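PDB 6P78: queuine lyase from [Clostridium] spiroforme DSM 1552, which probably cleaves a C-N bond of queuine by radical chemistry, using S-adenosylmethionine and a [4Fe-4S] cluster. Local coordinates for residues M23-H28 and I56-V61; K68-V73 and D97-R102; M188-I193 and E227-L232; D231-N234 and D239-G242. One frame throughout, in Å; residues are numbered along the deposited sequence.

Contact 1 (M23-H28 and I56-V61); sequences MERYSH and IEDNDV. With SF4 (iron/sulfur cluster), chain B.
Asp58, a residue of the queuine pocket, is held from behind by a salt bridge to Arg25. Asp58 lies at the end of the short 3-10 turn that follows the cluster-binding cysteines Cys45, Cys50 and Cys53, and its side chain comes within about 4 Å of the bound queuine. Two nitrogens of Arg25 meet the carboxylate end-on. NH1 of Arg25 donates to OD2 of Asp58 at 2.8 Å, and NH2 of Arg25 donates to OD1 of Asp58 at 3.0 Å, the latter nearly straight with an N-H...O angle of 167°. Both oxygens use their syn lone pairs, and the two flat groups are almost coplanar, 14° apart. The nearest CA atoms of the two segments, those of Met23 and Asp58, are 10.0 Å apart, and the arginine bridges that separation with CG anti to its carbonyl carbon (chi1 -67°) and the chain extended from CG to NE. Second partners complete the network, since Arg25 NH1 also bonds Leu39 O and Asp58 OD1 also pairs with Lys41 NZ. On the same turn, Ile56 packs against the iron-sulfur cluster, its CG2 3.9 Å from cluster atom S2. A paired, coplanar grip of this kind should fix the rotation of the buried carboxylate, consistent with Arg25 acting as a second-shell residue that holds Asp58 in its orientation beside the queuine.

Contact 2 (K68-V73 and D97-R102); sequences KINDEV and DETIER
Polar bonds of two kinds join helix 63-74 to helix 97-109, and both start from neighbouring residues, Asn70 and Asp71. The first is a neutral hydrogen bond in the buried part of the interface, where ND2 of Asn70 donates to OG1 of Thr99 at 3.2 Å. Its N-H...O angle is 170° and the oxygen lies in the plane of the amide. Thr99 presents OG1 because that atom stands anti to the carbonyl carbon (chi1 -60°). The other end of the amide is taken as well, Asn70 OD1 accepting from Lys41 N, so the group is held at both ends and its flip is settled. Apolar contact backs this bond: CG2 of Thr99 lies 4.0 Å from CB of Asn70, at the point where the CA atoms of these two residues approach to 6.8 Å. The second kind is ionic. NH1 of Arg102 reaches OD1 of Asp71 at 2.9 Å, but the bond is weak in angle, and the guanidinium and carboxylate planes are 51° apart, far from a coplanar pairing. The same NH1 has a weak, long bond to the backbone O of Asp71, while NH2 is engaged by OD1 of Asn75. Helices 63-74 and 97-109 are the connections of successive beta-alpha-beta crossovers, from strand 35-39 through 83-87 to 114-118, and their side-by-side pairing is that of the outer helical layer of a radical SAM partial barrel.

Contact 3 (M188-I193 and E227-L232); sequences MIRKDI and EEYHDL
In the outer helical layer over the three-stranded parallel sheet, Tyr229 and Leu232 pack against Ile193 of helix 186-199. Tyr229 sits at the break between helices 219-228 and 230-233, where it is the first residue to leave helical backbone angles. Its side chain sets out toward helix 186-199: CE2 of Tyr229 lies 3.7 Å from CG2 of Ile193, an oblique approach in which the two side chains slide past each other. The other branch of the isoleucine serves the second partner, CD1 of Ile193 meeting CD2 of Leu232 tip to tip at 3.8 Å. Ile193 and Leu232 also touch Ile205 of strand 203-207, which places this apolar pair between the helices and the sheet. Toward the outside, the Tyr229 and Arg190 side chains cross at about a right angle, with CG of Arg190 at the ring edge, 3.3 Å from OH of Tyr229. Water then links the polar groups. One molecule connects Tyr229 OH to the backbone O of Arg190, to which it donates at 2.8 Å. Another accepts from Arg190 NE, donates to Glu228 OE2 and bonds Tyr229 OH at 2.9 Å. Arg190 NE and Glu228 OE2 themselves remain 4.8 Å apart, so this opposite-charge pair meets through solvent. Helix 186-199 links strands 178-179 and 203-207, helices 219-228 and 230-233 link 203-207 to 238-241, and they pack side by side as in successive beta-alpha-beta crossovers.

Contact 4 (D231-N234 and D239-G242); sequences DLKN and DYLG
One face of the Tyr240 ring is covered by Lys233, whose CG sits 3.6 Å from the ring centroid and only 5° off the normal, a well-centred CH-pi contact. Backbone C of Leu232 approaches the ring obliquely, 4.2 Å from CD2 of Tyr240, and CB of Leu232 makes a looser apolar contact with the same atom at 4.4 Å. The setting is the last helix-to-strand connection of the parallel sheet: helix 230-233 turns back into edge strand 238-241, bringing CA of Lys233 and CA of Tyr240 to 5.6 Å. Tyr240 directs its side chain toward the helix, with CG anti to the backbone N (chi1 -171°), while its successor Leu241 leaves the strand on the opposite side and touches the queuine. The strand therefore has one side packed under the helix and the other facing the ligand pocket. Phe225 of helix 219-228 and Ile207 of strand 203-207 also touch Tyr240. Beyond CG the lysine chain runs extended and continues over the ring toward the phenol end. Its ammonium group is drawn off to other partners, a salt bridge to Asp226 OD1 and a hydrogen bond with His230 ND1, so that the methylenes, and not the charge, lie on the aromatic face. The nearby positive charge may still polarise their C-H bonds and strengthen the contact slightly. At the far end of the ring, CE of Lys233 passes 3.9 Å from OH of Tyr240.

In the fold
Contacts 1, 2 and 3 follow one another along the chain, contact 4 begins on the segment where contact 3 ends, and the four fall into two groups. Contacts 1 and 2 have centres 12 Å apart and touch, Arg25 O lying 3.5 Å from Val73 CG1; they combine the five-stranded sheet, the loop after strand 35-39 and the helices packed beside it. Contacts 3 and 4, with centres 10 Å apart, share Asp231 and Leu232 on helix 230-233 and belong to the three-stranded parallel sheet. Centres of contacts 2 and 3 are 38 Å apart, on opposite sides of the chain's centre. Queuine touches Asp58 in contact 1 and Leu241 in contact 4, consistent with a pocket lying between the two groups.

Contact 1 (M23-H28 and I56-V61)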
loop_
_atom_site.group_PDB
_atom_site.type_symbol
_atom_site.label_atom_id
_atom_site.label_comp_id
_atom_site.label_asym_id
_atom_site.label_seq_id
_atom_site.Cartn_x
_atom_site.Cartn_y
_atom_site.Cartn_z
ATOM N N MET A 23 -4.608 15.784 -9.892
ATOM C CA MET A 23 -4.655 14.812 -8.809
ATOM C C MET A 23 -3.872 15.311 -7.603
ATOM O O MET A 23 -2.807 15.918 -7.751
ATOM C CB MET A 23 -4.094 13.467 -9.278
ATOM C CG MET A 23 -3.542 12.600 -8.163
ATOM S SD MET A 23 -3.231 10.900 -8.660
ATOM C CE MET A 23 -4.806 10.469 -9.393
ATOM N N GLU A 24 -4.403 15.042 -6.413
ATOM C CA GLU A 24 -3.711 15.360 -5.172
ATOM C C GLU A 24 -2.591 14.360 -4.954
ATOM O O GLU A 24 -2.842 13.145 -4.877
ATOM C CB GLU A 24 -4.693 15.323 -4.008
ATOM C CG GLU A 24 -5.755 16.380 -4.090
ATOM C CD GLU A 24 -5.231 17.726 -3.655
ATOM O OE1 GLU A 24 -4.240 17.749 -2.892
ATOM O OE2 GLU A 24 -5.803 18.752 -4.074
ATOM N N ARG A 25 -1.348 14.853 -4.874
ATOM C CA ARG A 25 -0.206 13.966 -4.717
ATOM C C ARG A 25 0.572 14.180 -3.434
ATOM O O ARG A 25 1.502 13.411 -3.169
ATOM C CB ARG A 25 0.765 14.096 -5.912
ATOM C CG ARG A 25 0.202 13.590 -7.224
ATOM C CD ARG A 25 1.237 13.567 -8.367
ATOM N NE ARG A 25 0.609 13.244 -9.648
ATOM C CZ ARG A 25 0.369 12.000 -10.078
ATOM N NH1 ARG A 25 0.715 10.951 -9.340
ATOM N NH2 ARG A 25 -0.224 11.802 -11.238
ATOM N N TYR A 26 0.244 15.198 -2.638
ATOM C CA TYR A 26 0.927 15.417 -1.372
ATOM C C TYR A 26 -0.101 15.645 -0.270
ATOM O O TYR A 26 -0.988 16.491 -0.410
ATOM C CB TYR A 26 1.867 16.624 -1.470
ATOM C CG TYR A 26 2.486 17.008 -0.156
ATOM C CD1 TYR A 26 3.612 16.338 0.318
ATOM C CD2 TYR A 26 1.952 18.032 0.628
ATOM C CE1 TYR A 26 4.192 16.680 1.556
ATOM C CE2 TYR A 26 2.528 18.380 1.844
ATOM C CZ TYR A 26 3.652 17.705 2.303
ATOM O OH TYR A 26 4.234 18.055 3.506
ATOM N N SER A 27 0.026 14.913 0.830
ATOM C CA SER A 27 -0.851 15.166 1.963
ATOM C C SER A 27 -0.154 14.720 3.249
ATOM O O SER A 27 0.996 14.264 3.237
ATOM C CB SER A 27 -2.218 14.488 1.757
ATOM O OG SER A 27 -3.183 14.935 2.706
ATOM N N HIS A 28 -0.846 14.905 4.377
ATOM C CA HIS A 28 -0.423 14.362 5.666
ATOM C C HIS A 28 -1.448 13.348 6.153
ATOM O O HIS A 28 -2.650 13.546 5.984
ATOM C CB HIS A 28 -0.290 15.436 6.738
ATOM C CG HIS A 28 0.710 16.501 6.417
ATOM N ND1 HIS A 28 0.924 17.586 7.237
ATOM C CD2 HIS A 28 1.550 16.650 5.368
ATOM C CE1 HIS A 28 1.848 18.364 6.703
ATOM N NE2 HIS A 28 2.236 17.823 5.563
ATOM N N ILE A 56 -3.336 1.552 -11.789
ATOM C CA ILE A 56 -2.248 1.531 -12.752
ATOM C C ILE A 56 -2.509 2.450 -13.932
ATOM O O ILE A 56 -1.614 2.637 -14.763
ATOM C CB ILE A 56 -1.952 0.100 -13.246
ATOM C CG1 ILE A 56 -3.219 -0.585 -13.762
ATOM C CG2 ILE A 56 -1.299 -0.710 -12.132
ATOM C CD1 ILE A 56 -2.936 -1.889 -14.482
ATOM N N GLU A 57 -3.710 3.027 -14.034
ATOM C CA GLU A 57 -3.913 4.099 -15.005
ATOM C C GLU A 57 -2.972 5.274 -14.757
ATOM O O GLU A 57 -2.741 6.065 -15.684
ATOM C CB GLU A 57 -5.363 4.597 -14.984
ATOM C CG GLU A 57 -6.426 3.515 -15.259
ATOM C CD GLU A 57 -6.596 3.149 -16.733
ATOM O OE1 GLU A 57 -7.639 2.533 -17.068
ATOM O OE2 GLU A 57 -5.705 3.473 -17.554
ATOM N N ASP A 58 -2.418 5.410 -13.541
ATOM C CA ASP A 58 -1.477 6.497 -13.256
ATOM C C ASP A 58 -0.043 6.159 -13.649
ATOM O O ASP A 58 0.822 7.044 -13.588
ATOM C CB ASP A 58 -1.512 6.900 -11.769
ATOM C CG ASP A 58 -0.933 8.316 -11.514
ATOM O OD1 ASP A 58 -1.140 9.202 -12.370
ATOM O OD2 ASP A 58 -0.296 8.535 -10.457
ATOM N N ASN A 59 0.231 4.913 -14.037
ATOM C CA ASN A 59 1.538 4.547 -14.558
ATOM C C ASN A 59 1.798 5.251 -15.892
ATOM O O ASN A 59 0.867 5.571 -16.638
ATOM C CB ASN A 59 1.648 3.038 -14.829
ATOM C CG ASN A 59 1.472 2.155 -13.593
ATOM O OD1 ASN A 59 1.243 0.936 -13.733
ATOM N ND2 ASN A 59 1.598 2.725 -12.407
ATOM N N ASP A 60 3.084 5.410 -16.224
ATOM C CA ASP A 60 3.493 5.906 -17.538
ATOM C C ASP A 60 4.869 5.344 -17.900
ATOM O O ASP A 60 5.781 5.350 -17.073
ATOM C CB ASP A 60 3.529 7.437 -17.571
ATOM C CG ASP A 60 3.779 7.997 -18.968
ATOM O OD1 ASP A 60 3.156 9.029 -19.308
ATOM O OD2 ASP A 60 4.583 7.417 -19.732
ATOM N N VAL A 61 5.023 4.905 -19.158
ATOM C CA VAL A 61 6.287 4.307 -19.593
ATOM C C VAL A 61 7.426 5.338 -19.627
ATOM O O VAL A 61 8.598 4.981 -19.452
ATOM C CB VAL A 61 6.106 3.620 -20.964
ATOM C CG1 VAL A 61 5.110 2.456 -20.856
ATOM C CG2 VAL A 61 5.684 4.623 -22.049
HETATM FE FE1 SF4 B . -0.168 -3.691 -9.845
HETATM FE FE2 SF4 B . -0.605 -3.788 -7.141
HETATM FE FE3 SF4 B . -1.946 -5.407 -8.805
HETATM FE FE4 SF4 B . -2.495 -2.846 -8.961
HETATM S S1 SF4 B . -2.854 -4.147 -7.083
HETATM S S2 SF4 B . -2.139 -4.219 -10.770
HETATM S S3 SF4 B . -0.514 -1.871 -8.499
HETATM S S4 SF4 B . 0.226 -5.463 -8.432
#

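Contact 2 (K68-V73 and D97-R102)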
loop_
_atom_site.group_PDB
_atom_site.type_symbol
_atom_site.label_atom_id
_atom_site.label_comp_id
_atom_site.label_asym_id
_atom_site.label_seq_id
_atom_site.Cartn_x
_atom_site.Cartn_y
_atom_site.Cartn_z
ATOM N N LYS A 68 9.938 14.381 -13.817
ATOM C CA LYS A 68 9.611 15.807 -13.765
ATOM C C LYS A 68 8.377 16.049 -12.902
ATOM O O LYS A 68 8.355 16.964 -12.066
ATOM C CB LYS A 68 9.394 16.325 -15.189
ATOM C CG LYS A 68 9.616 17.800 -15.382
ATOM C CD LYS A 68 9.090 18.253 -16.743
ATOM C CE LYS A 68 8.670 19.721 -16.721
ATOM N NZ LYS A 68 7.260 19.909 -16.278
ATOM N N ILE A 69 7.334 15.232 -13.109
ATOM C CA ILE A 69 6.129 15.277 -12.283
ATOM C C ILE A 69 6.471 14.987 -10.824
ATOM O O ILE A 69 6.026 15.689 -9.907
ATOM C CB ILE A 69 5.087 14.270 -12.813
ATOM C CG1 ILE A 69 4.520 14.705 -14.163
ATOM C CG2 ILE A 69 3.956 14.041 -11.798
ATOM C CD1 ILE A 69 3.438 15.767 -14.071
ATOM N N ASN A 70 7.249 13.928 -10.586
ATOM C CA ASN A 70 7.572 13.543 -9.216
ATOM C C ASN A 70 8.380 14.619 -8.508
ATOM O O ASN A 70 8.214 14.832 -7.299
ATOM C CB ASN A 70 8.337 12.231 -9.213
ATOM C CG ASN A 70 7.464 11.068 -9.602
ATOM O OD1 ASN A 70 6.237 11.190 -9.620
ATOM N ND2 ASN A 70 8.087 9.940 -9.922
ATOM N N ASP A 71 9.265 15.301 -9.234
ATOM C CA ASP A 71 10.130 16.255 -8.556
ATOM C C ASP A 71 9.334 17.401 -7.957
ATOM O O ASP A 71 9.714 17.920 -6.900
ATOM C CB ASP A 71 11.195 16.802 -9.509
ATOM C CG ASP A 71 12.525 17.015 -8.814
ATOM O OD1 ASP A 71 13.048 16.036 -8.239
ATOM O OD2 ASP A 71 13.043 18.152 -8.830
ATOM N N GLU A 72 8.238 17.806 -8.604
ATOM C CA GLU A 72 7.414 18.877 -8.050
ATOM C C GLU A 72 6.685 18.440 -6.790
ATOM O O GLU A 72 6.402 19.275 -5.917
ATOM C CB GLU A 72 6.418 19.389 -9.091
ATOM C CG GLU A 72 7.088 19.852 -10.368
ATOM C CD GLU A 72 7.978 21.071 -10.141
ATOM O OE1 GLU A 72 9.149 21.038 -10.583
ATOM O OE2 GLU A 72 7.519 22.053 -9.503
ATOM N N VAL A 73 6.371 17.148 -6.677
ATOM C CA VAL A 73 5.762 16.643 -5.455
ATOM C C VAL A 73 6.795 16.575 -4.343
ATOM O O VAL A 73 6.537 16.993 -3.204
ATOM C CB VAL A 73 5.134 15.265 -5.710
ATOM C CG1 VAL A 73 4.476 14.763 -4.429
ATOM C CG2 VAL A 73 4.145 15.350 -6.868
ATOM N N ASP A 97 14.789 6.048 -11.520
ATOM C CA ASP A 97 15.979 5.981 -10.684
ATOM C C ASP A 97 16.272 7.330 -10.043
ATOM O O ASP A 97 16.690 7.382 -8.883
ATOM C CB ASP A 97 17.177 5.496 -11.500
ATOM C CG ASP A 97 17.096 4.004 -11.823
ATOM O OD1 ASP A 97 17.399 3.170 -10.936
ATOM O OD2 ASP A 97 16.728 3.665 -12.970
ATOM N N GLU A 98 16.003 8.425 -10.761
ATOM C CA GLU A 98 16.254 9.758 -10.222
ATOM C C GLU A 98 15.274 10.096 -9.107
ATOM O O GLU A 98 15.635 10.813 -8.168
ATOM C CB GLU A 98 16.179 10.815 -11.333
ATOM C CG GLU A 98 17.161 10.616 -12.489
ATOM C CD GLU A 98 16.772 9.470 -13.432
ATOM O OE1 GLU A 98 17.692 8.865 -14.035
ATOM O OE2 GLU A 98 15.561 9.159 -13.555
ATOM N N THR A 99 14.035 9.590 -9.183
ATOM C CA THR A 99 13.095 9.809 -8.094
ATOM C C THR A 99 13.553 9.071 -6.850
ATOM O O THR A 99 13.536 9.631 -5.751
ATOM C CB THR A 99 11.682 9.362 -8.496
ATOM O OG1 THR A 99 11.237 10.118 -9.635
ATOM C CG2 THR A 99 10.708 9.562 -7.341
ATOM N N ILE A 100 13.971 7.810 -7.009
ATOM C CA ILE A 100 14.439 7.033 -5.865
ATOM C C ILE A 100 15.648 7.697 -5.216
ATOM O O ILE A 100 15.714 7.830 -3.986
ATOM C CB ILE A 100 14.748 5.589 -6.295
ATOM C CG1 ILE A 100 13.448 4.879 -6.678
ATOM C CG2 ILE A 100 15.443 4.856 -5.165
ATOM C CD1 ILE A 100 13.655 3.502 -7.301
ATOM N N GLU A 101 16.615 8.145 -6.020
ATOM C CA GLU A 101 17.783 8.769 -5.403
ATOM C C GLU A 101 17.440 10.106 -4.753
ATOM O O GLU A 101 18.063 10.479 -3.752
ATOM C CB GLU A 101 18.910 8.920 -6.414
ATOM C CG GLU A 101 19.210 7.623 -7.155
ATOM C CD GLU A 101 20.414 6.878 -6.586
ATOM O OE1 GLU A 101 20.645 6.989 -5.355
ATOM O OE2 GLU A 101 21.123 6.195 -7.372
ATOM N N ARG A 102 16.450 10.831 -5.270
ATOM C CA ARG A 102 16.039 12.045 -4.565
ATOM C C ARG A 102 15.377 11.722 -3.227
ATOM O O ARG A 102 15.619 12.407 -2.224
ATOM C CB ARG A 102 15.102 12.893 -5.418
ATOM C CG ARG A 102 14.547 14.099 -4.650
ATOM C CD ARG A 102 14.829 15.399 -5.319
ATOM N NE ARG A 102 14.579 16.523 -4.425
ATOM C CZ ARG A 102 13.638 17.440 -4.617
ATOM N NH1 ARG A 102 12.843 17.369 -5.675
ATOM N NH2 ARG A 102 13.493 18.438 -3.752
#

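Contact 3 (M188-I193 and E227-L232)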
loop_
_atom_site.group_PDB
_atom_site.type_symbol
_atom_site.label_atom_id
_atom_site.label_comp_id
_atom_site.label_asym_id
_atom_site.label_seq_id
_atom_site.Cartn_x
_atom_site.Cartn_y
_atom_site.Cartn_z
ATOM N N MET A 188 -14.164 -15.738 5.732
ATOM C CA MET A 188 -12.913 -15.356 5.094
ATOM C C MET A 188 -12.377 -14.070 5.705
ATOM O O MET A 188 -11.186 -13.968 6.020
ATOM C CB MET A 188 -13.142 -15.172 3.586
ATOM C CG MET A 188 -11.869 -14.984 2.803
ATOM S SD MET A 188 -12.259 -14.546 1.078
ATOM C CE MET A 188 -13.084 -16.009 0.504
ATOM N N ILE A 189 -13.261 -13.101 5.917
ATOM C CA ILE A 189 -12.851 -11.811 6.471
ATOM C C ILE A 189 -12.420 -11.967 7.924
ATOM O O ILE A 189 -11.400 -11.404 8.351
ATOM C CB ILE A 189 -14.013 -10.821 6.310
ATOM C CG1 ILE A 189 -14.215 -10.536 4.817
ATOM C CG2 ILE A 189 -13.758 -9.513 7.080
ATOM C CD1 ILE A 189 -15.500 -9.850 4.490
ATOM N N ARG A 190 -13.177 -12.749 8.697
ATOM C CA ARG A 190 -12.814 -13.031 10.085
ATOM C C ARG A 190 -11.405 -13.590 10.173
ATOM O O ARG A 190 -10.614 -13.165 11.020
ATOM C CB ARG A 190 -13.794 -14.029 10.700
ATOM C CG ARG A 190 -15.166 -13.475 11.018
ATOM C CD ARG A 190 -16.014 -14.533 11.736
ATOM N NE ARG A 190 -17.331 -14.018 12.099
ATOM C CZ ARG A 190 -18.474 -14.547 11.680
ATOM N NH1 ARG A 190 -19.629 -14.013 12.056
ATOM N NH2 ARG A 190 -18.460 -15.623 10.898
ATOM N N LYS A 191 -11.077 -14.563 9.299
ATOM C CA LYS A 191 -9.750 -15.169 9.349
ATOM C C LYS A 191 -8.671 -14.163 8.966
ATOM O O LYS A 191 -7.576 -14.169 9.545
ATOM C CB LYS A 191 -9.669 -16.412 8.457
ATOM C CG LYS A 191 -8.411 -17.219 8.804
ATOM C CD LYS A 191 -8.426 -18.630 8.242
ATOM C CE LYS A 191 -7.115 -19.347 8.537
ATOM N NZ LYS A 191 -6.088 -19.133 7.482
ATOM N N ASP A 192 -8.950 -13.291 7.999
ATOM C CA ASP A 192 -7.960 -12.288 7.630
ATOM C C ASP A 192 -7.638 -11.374 8.807
ATOM O O ASP A 192 -6.469 -11.028 9.027
ATOM C CB ASP A 192 -8.444 -11.461 6.435
ATOM C CG ASP A 192 -8.317 -12.203 5.127
ATOM O OD1 ASP A 192 -7.502 -13.151 5.049
ATOM O OD2 ASP A 192 -9.048 -11.853 4.181
ATOM N N ILE A 193 -8.652 -10.986 9.587
ATOM C CA ILE A 193 -8.379 -10.085 10.708
ATOM C C ILE A 193 -7.675 -10.850 11.823
ATOM O O ILE A 193 -6.775 -10.312 12.479
ATOM C CB ILE A 193 -9.656 -9.382 11.212
ATOM C CG1 ILE A 193 -10.341 -8.616 10.081
ATOM C CG2 ILE A 193 -9.345 -8.467 12.427
ATOM C CD1 ILE A 193 -9.470 -7.584 9.390
ATOM N N GLU A 227 -20.016 -2.705 11.336
ATOM C CA GLU A 227 -20.489 -2.783 12.714
ATOM C C GLU A 227 -19.681 -3.776 13.543
ATOM O O GLU A 227 -19.343 -3.487 14.694
ATOM C CB GLU A 227 -21.977 -3.144 12.754
ATOM C CG GLU A 227 -22.317 -4.495 12.136
ATOM C CD GLU A 227 -23.803 -4.670 11.825
ATOM O OE1 GLU A 227 -24.139 -5.537 10.979
ATOM O OE2 GLU A 227 -24.628 -3.945 12.426
ATOM N N GLU A 228 -19.333 -4.927 12.966
ATOM C CA GLU A 228 -18.710 -5.991 13.749
ATOM C C GLU A 228 -17.259 -5.676 14.083
ATOM O O GLU A 228 -16.783 -6.044 15.163
ATOM C CB GLU A 228 -18.803 -7.316 12.993
ATOM C CG GLU A 228 -17.998 -8.456 13.613
ATOM C CD GLU A 228 -18.746 -9.194 14.709
ATOM O OE1 GLU A 228 -19.698 -8.616 15.285
ATOM O OE2 GLU A 228 -18.382 -10.362 14.992
ATOM N N TYR A 229 -16.548 -5.000 13.184
ATOM C CA TYR A 229 -15.141 -4.667 13.372
ATOM C C TYR A 229 -14.943 -3.172 13.611
ATOM O O TYR A 229 -13.910 -2.607 13.257
ATOM C CB TYR A 229 -14.317 -5.174 12.187
ATOM C CG TYR A 229 -14.191 -6.676 12.252
ATOM C CD1 TYR A 229 -15.200 -7.493 11.760
ATOM C CD2 TYR A 229 -13.113 -7.283 12.899
ATOM C CE1 TYR A 229 -15.116 -8.869 11.860
ATOM C CE2 TYR A 229 -13.030 -8.677 13.012
ATOM C CZ TYR A 229 -14.027 -9.457 12.478
ATOM O OH TYR A 229 -13.975 -10.842 12.590
ATOM N N HIS A 230 -15.917 -2.535 14.263
ATOM C CA HIS A 230 -15.802 -1.114 14.566
ATOM C C HIS A 230 -14.577 -0.813 15.425
ATOM O O HIS A 230 -13.942 0.237 15.262
ATOM C CB HIS A 230 -17.076 -0.631 15.254
ATOM C CG HIS A 230 -17.101 0.846 15.501
ATOM N ND1 HIS A 230 -17.203 1.768 14.481
ATOM C CD2 HIS A 230 -17.017 1.563 16.648
ATOM C CE1 HIS A 230 -17.198 2.990 14.988
ATOM N NE2 HIS A 230 -17.081 2.894 16.301
ATOM N N ASP A 231 -14.220 -1.720 16.341
ATOM C CA ASP A 231 -13.048 -1.483 17.178
ATOM C C ASP A 231 -11.764 -1.462 16.367
ATOM O O ASP A 231 -10.754 -0.926 16.833
ATOM C CB ASP A 231 -12.945 -2.527 18.310
ATOM C CG ASP A 231 -12.950 -3.980 17.815
ATOM O OD1 ASP A 231 -13.048 -4.231 16.596
ATOM O OD2 ASP A 231 -12.861 -4.887 18.682
ATOM N N LEU A 232 -11.785 -2.010 15.154
ATOM C CA LEU A 232 -10.602 -1.975 14.305
ATOM C C LEU A 232 -10.278 -0.558 13.862
ATOM O O LEU A 232 -9.101 -0.211 13.701
ATOM C CB LEU A 232 -10.828 -2.874 13.089
ATOM C CG LEU A 232 -9.635 -3.377 12.300
ATOM C CD1 LEU A 232 -8.657 -4.062 13.227
ATOM C CD2 LEU A 232 -10.152 -4.329 11.239
HETATM O O HOH W 1 -11.742 -11.902 13.297
HETATM O O HOH W 2 -16.503 -12.008 13.483
HETATM O O HOH W 3 -19.669 -11.936 13.469
#

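Contact 4 (D231-N234 and D239-G242)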
loop_
_atom_site.group_PDB
_atom_site.type_symbol
_atom_site.label_atom_id
_atom_site.label_comp_id
_atom_site.label_asym_id
_atom_site.label_seq_id
_atom_site.Cartn_x
_atom_site.Cartn_y
_atom_site.Cartn_z
ATOM N N ASP A 231 -14.220 -1.720 16.341
ATOM C CA ASP A 231 -13.048 -1.483 17.178
ATOM C C ASP A 231 -11.764 -1.462 16.367
ATOM O O ASP A 231 -10.754 -0.926 16.833
ATOM C CB ASP A 231 -12.945 -2.527 18.310
ATOM C CG ASP A 231 -12.950 -3.980 17.815
ATOM O OD1 ASP A 231 -13.048 -4.231 16.596
ATOM O OD2 ASP A 231 -12.861 -4.887 18.682
ATOM N N LEU A 232 -11.785 -2.010 15.154
ATOM C CA LEU A 232 -10.602 -1.975 14.305
ATOM C C LEU A 232 -10.278 -0.558 13.862
ATOM O O LEU A 232 -9.101 -0.211 13.701
ATOM C CB LEU A 232 -10.828 -2.874 13.089
ATOM C CG LEU A 232 -9.635 -3.377 12.300
ATOM C CD1 LEU A 232 -8.657 -4.062 13.227
ATOM C CD2 LEU A 232 -10.152 -4.329 11.239
ATOM N N LYS A 233 -11.304 0.281 13.690
ATOM C CA LYS A 233 -11.072 1.635 13.204
ATOM C C LYS A 233 -10.120 2.393 14.115
ATOM O O LYS A 233 -9.319 3.208 13.646
ATOM C CB LYS A 233 -12.399 2.389 13.089
ATOM C CG LYS A 233 -13.344 1.803 12.062
ATOM C CD LYS A 233 -14.649 2.582 12.042
ATOM C CE LYS A 233 -15.691 1.876 11.188
ATOM N NZ LYS A 233 -17.018 2.517 11.395
ATOM N N ASN A 234 -10.193 2.141 15.421
ATOM C CA ASN A 234 -9.418 2.879 16.406
ATOM C C ASN A 234 -8.186 2.125 16.896
ATOM O O ASN A 234 -7.568 2.550 17.874
ATOM C CB ASN A 234 -10.304 3.229 17.596
ATOM C CG ASN A 234 -11.366 4.235 17.235
ATOM O OD1 ASN A 234 -11.080 5.242 16.586
ATOM N ND2 ASN A 234 -12.604 3.958 17.627
ATOM N N ASP A 239 -4.040 1.060 9.837
ATOM C CA ASP A 239 -4.737 2.170 9.206
ATOM C C ASP A 239 -6.024 1.655 8.592
ATOM O O ASP A 239 -6.054 0.584 7.986
ATOM C CB ASP A 239 -3.865 2.816 8.129
ATOM C CG ASP A 239 -2.632 3.490 8.715
ATOM O OD1 ASP A 239 -2.776 4.271 9.695
ATOM O OD2 ASP A 239 -1.511 3.227 8.221
ATOM N N TYR A 240 -7.095 2.424 8.724
ATOM C CA TYR A 240 -8.401 1.968 8.257
ATOM C C TYR A 240 -8.925 2.991 7.256
ATOM O O TYR A 240 -9.045 4.176 7.590
ATOM C CB TYR A 240 -9.346 1.799 9.448
ATOM C CG TYR A 240 -10.684 1.139 9.180
ATOM C CD1 TYR A 240 -11.677 1.796 8.455
ATOM C CD2 TYR A 240 -10.977 -0.116 9.707
ATOM C CE1 TYR A 240 -12.913 1.196 8.223
ATOM C CE2 TYR A 240 -12.210 -0.716 9.492
ATOM C CZ TYR A 240 -13.175 -0.054 8.753
ATOM O OH TYR A 240 -14.405 -0.656 8.545
ATOM N N LEU A 241 -9.211 2.550 6.019
ATOM C CA LEU A 241 -9.687 3.469 4.975
ATOM C C LEU A 241 -11.074 3.039 4.515
ATOM O O LEU A 241 -11.212 2.058 3.770
ATOM C CB LEU A 241 -8.742 3.523 3.773
ATOM C CG LEU A 241 -7.444 4.292 3.956
ATOM C CD1 LEU A 241 -6.414 3.392 4.581
ATOM C CD2 LEU A 241 -6.947 4.840 2.616
ATOM N N GLY A 242 -12.097 3.783 4.940
ATOM C CA GLY A 242 -13.441 3.508 4.449
ATOM C C GLY A 242 -13.599 3.839 2.978
ATOM O O GLY A 242 -14.425 3.238 2.287
#